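Local coordinates for nascent polypeptide-associated complex protein (Methanothermobacter marburgensis, PDB 1TR8) that forms a homodimer that associates with the ribosome, binds ribosomal RNA and probably contacts the nascent polypeptide as it emerges, at residues A[32-37]-A[47-52]. Sequence-based numbering, arbitrary orientation.
Sequences KNPKVN and YQVTGK
In the NAC domain, V36 and V49 face each other as a non-hydrogen-bonded pair in the antiparallel hairpin of strands 35-41 and 44-51. The hydrogen-bonded pairs next to them are K35 with T50 and N37 with Q48. T50 N reaches K35 O at 2.9 Å in a nearly straight bond (173° at the hydrogen), and K35 N returns to T50 O at 2.8 Å. Beyond the valine pair, N37 N donates to Q48 O at 2.8 Å, and the same oxygen takes a CA-H...O contact from V36 CA at 3.2 Å.

On the valine face, P34 CB packs against V49 CG1 at 3.8 Å. Both valines hold CG1 anti to the backbone N (V36 chi1 -179°), and V36 CG2 meets V49 CG2 at 4.2 Å. V36 CG1 lies 4.2 Å from Y47 CD1, obliquely to the ring, while V20 of strand 19-23 covers P34 and V49. On the opposite face, K35 NZ makes a salt bridge to D13, and T50 OG1 is hydrogen-bonded to T46 OG1 of the second subunit.

The pairing therefore has one apolar, largely buried face and one polar face. Residues 47-51 also pair antiparallel with a strand of that subunit, so backbone pairing serves both hairpin and dimer interface.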
loop_
_atom_site.group_PDB
_atom_site.type_symbol
_atom_site.label_atom_id
_atom_site.label_comp_id
_atom_site.label_asym_id
_atom_site.label_seq_id
_atom_site.Cartn_x
_atom_site.Cartn_y
_atom_site.Cartn_z
ATOM N N LYS A 32 -13.408 2.696 8.441
ATOM C CA LYS A 32 -13.933 3.857 7.724
ATOM C C LYS A 32 -14.278 5.027 8.649
ATOM O O LYS A 32 -14.795 4.845 9.737
ATOM C CB LYS A 32 -15.152 3.470 6.885
ATOM C CG LYS A 32 -14.764 2.761 5.590
ATOM C CD LYS A 32 -15.612 1.523 5.304
ATOM C CE LYS A 32 -14.762 0.405 4.681
ATOM N NZ LYS A 32 -15.536 -0.837 4.309
ATOM N N ASN A 33 -13.895 6.227 8.233
ATOM C CA ASN A 33 -14.162 7.431 8.993
ATOM C C ASN A 33 -13.909 7.220 10.483
ATOM O O ASN A 33 -14.779 7.437 11.328
ATOM C CB ASN A 33 -15.595 7.903 8.726
ATOM C CG ASN A 33 -15.788 8.369 7.286
ATOM O OD1 ASN A 33 -16.648 7.856 6.558
ATOM N ND2 ASN A 33 -14.969 9.332 6.865
ATOM N N PRO A 34 -12.697 6.798 10.804
ATOM C CA PRO A 34 -12.306 6.631 12.183
ATOM C C PRO A 34 -12.060 7.947 12.886
ATOM O O PRO A 34 -11.877 8.985 12.240
ATOM C CB PRO A 34 -10.990 5.870 12.052
ATOM C CG PRO A 34 -10.459 6.280 10.756
ATOM C CD PRO A 34 -11.619 6.434 9.872
ATOM N N LYS A 35 -12.060 7.892 14.211
ATOM C CA LYS A 35 -11.509 8.956 15.027
ATOM C C LYS A 35 -10.035 8.631 15.312
ATOM O O LYS A 35 -9.688 7.498 15.650
ATOM C CB LYS A 35 -12.304 9.080 16.324
ATOM C CG LYS A 35 -11.659 10.046 17.298
ATOM C CD LYS A 35 -12.676 10.897 18.054
ATOM C CE LYS A 35 -11.948 12.106 18.629
ATOM N NZ LYS A 35 -10.561 12.204 18.030
ATOM N N VAL A 36 -9.162 9.614 15.130
ATOM C CA VAL A 36 -7.731 9.383 15.239
ATOM C C VAL A 36 -7.037 10.452 16.085
ATOM O O VAL A 36 -7.228 11.647 15.881
ATOM C CB VAL A 36 -7.043 9.331 13.857
ATOM C CG1 VAL A 36 -5.557 9.067 14.017
ATOM C CG2 VAL A 36 -7.683 8.292 12.947
ATOM N N ASN A 37 -6.259 9.982 17.055
ATOM C CA ASN A 37 -5.391 10.803 17.883
ATOM C C ASN A 37 -3.930 10.456 17.618
ATOM O O ASN A 37 -3.603 9.322 17.276
ATOM C CB ASN A 37 -5.695 10.545 19.357
ATOM C CG ASN A 37 -6.991 11.189 19.791
ATOM O OD1 ASN A 37 -7.569 11.983 19.053
ATOM N ND2 ASN A 37 -7.465 10.842 20.984
ATOM N N TYR A 47 -0.285 6.411 17.039
ATOM C CA TYR A 47 -1.627 6.751 16.576
ATOM C C TYR A 47 -2.652 5.868 17.261
ATOM O O TYR A 47 -2.473 4.658 17.286
ATOM C CB TYR A 47 -1.739 6.528 15.074
ATOM C CG TYR A 47 -0.894 7.463 14.269
ATOM C CD1 TYR A 47 -1.357 8.729 13.935
ATOM C CD2 TYR A 47 0.371 7.082 13.837
ATOM C CE1 TYR A 47 -0.576 9.590 13.183
ATOM C CE2 TYR A 47 1.154 7.937 13.103
ATOM C CZ TYR A 47 0.676 9.193 12.775
ATOM O OH TYR A 47 1.487 10.070 12.079
ATOM N N GLN A 48 -3.658 6.495 17.874
ATOM C CA GLN A 48 -4.860 5.802 18.342
ATOM C C GLN A 48 -6.002 6.017 17.355
ATOM O O GLN A 48 -6.431 7.145 17.115
ATOM C CB GLN A 48 -5.318 6.290 19.706
ATOM C CG GLN A 48 -4.385 5.971 20.832
ATOM C CD GLN A 48 -5.083 5.974 22.183
ATOM O OE1 GLN A 48 -4.909 5.040 22.967
ATOM N NE2 GLN A 48 -5.919 6.977 22.431
ATOM N N VAL A 49 -6.571 4.896 16.930
ATOM C CA VAL A 49 -7.526 4.821 15.834
ATOM C C VAL A 49 -8.720 4.032 16.308
ATOM O O VAL A 49 -8.628 2.849 16.606
ATOM C CB VAL A 49 -6.957 4.077 14.624
ATOM C CG1 VAL A 49 -7.989 4.022 13.493
ATOM C CG2 VAL A 49 -5.719 4.747 14.145
ATOM N N THR A 50 -9.852 4.713 16.348
ATOM C CA THR A 50 -11.091 4.137 16.814
ATOM C C THR A 50 -12.148 4.238 15.718
ATOM O O THR A 50 -12.342 5.285 15.102
ATOM C CB THR A 50 -11.528 4.895 18.067
ATOM O OG1 THR A 50 -10.515 4.743 19.074
ATOM C CG2 THR A 50 -12.787 4.300 18.665
ATOM N N GLY A 51 -12.821 3.124 15.488
ATOM C CA GLY A 51 -13.940 3.073 14.561
ATOM C C GLY A 51 -14.353 1.629 14.382
ATOM O O GLY A 51 -13.796 0.739 15.004
ATOM N N LYS A 52 -15.366 1.403 13.562
ATOM C CA LYS A 52 -15.825 0.056 13.289
ATOM C C LYS A 52 -14.950 -0.563 12.200
ATOM O O LYS A 52 -14.666 0.048 11.163
ATOM C CB LYS A 52 -17.320 0.061 12.959
ATOM C CG LYS A 52 -18.138 0.719 14.082
ATOM C CD LYS A 52 -19.621 0.364 14.066
ATOM C CE LYS A 52 -19.988 -0.753 15.064
ATOM N NZ LYS A 52 -19.401 -2.089 14.702
#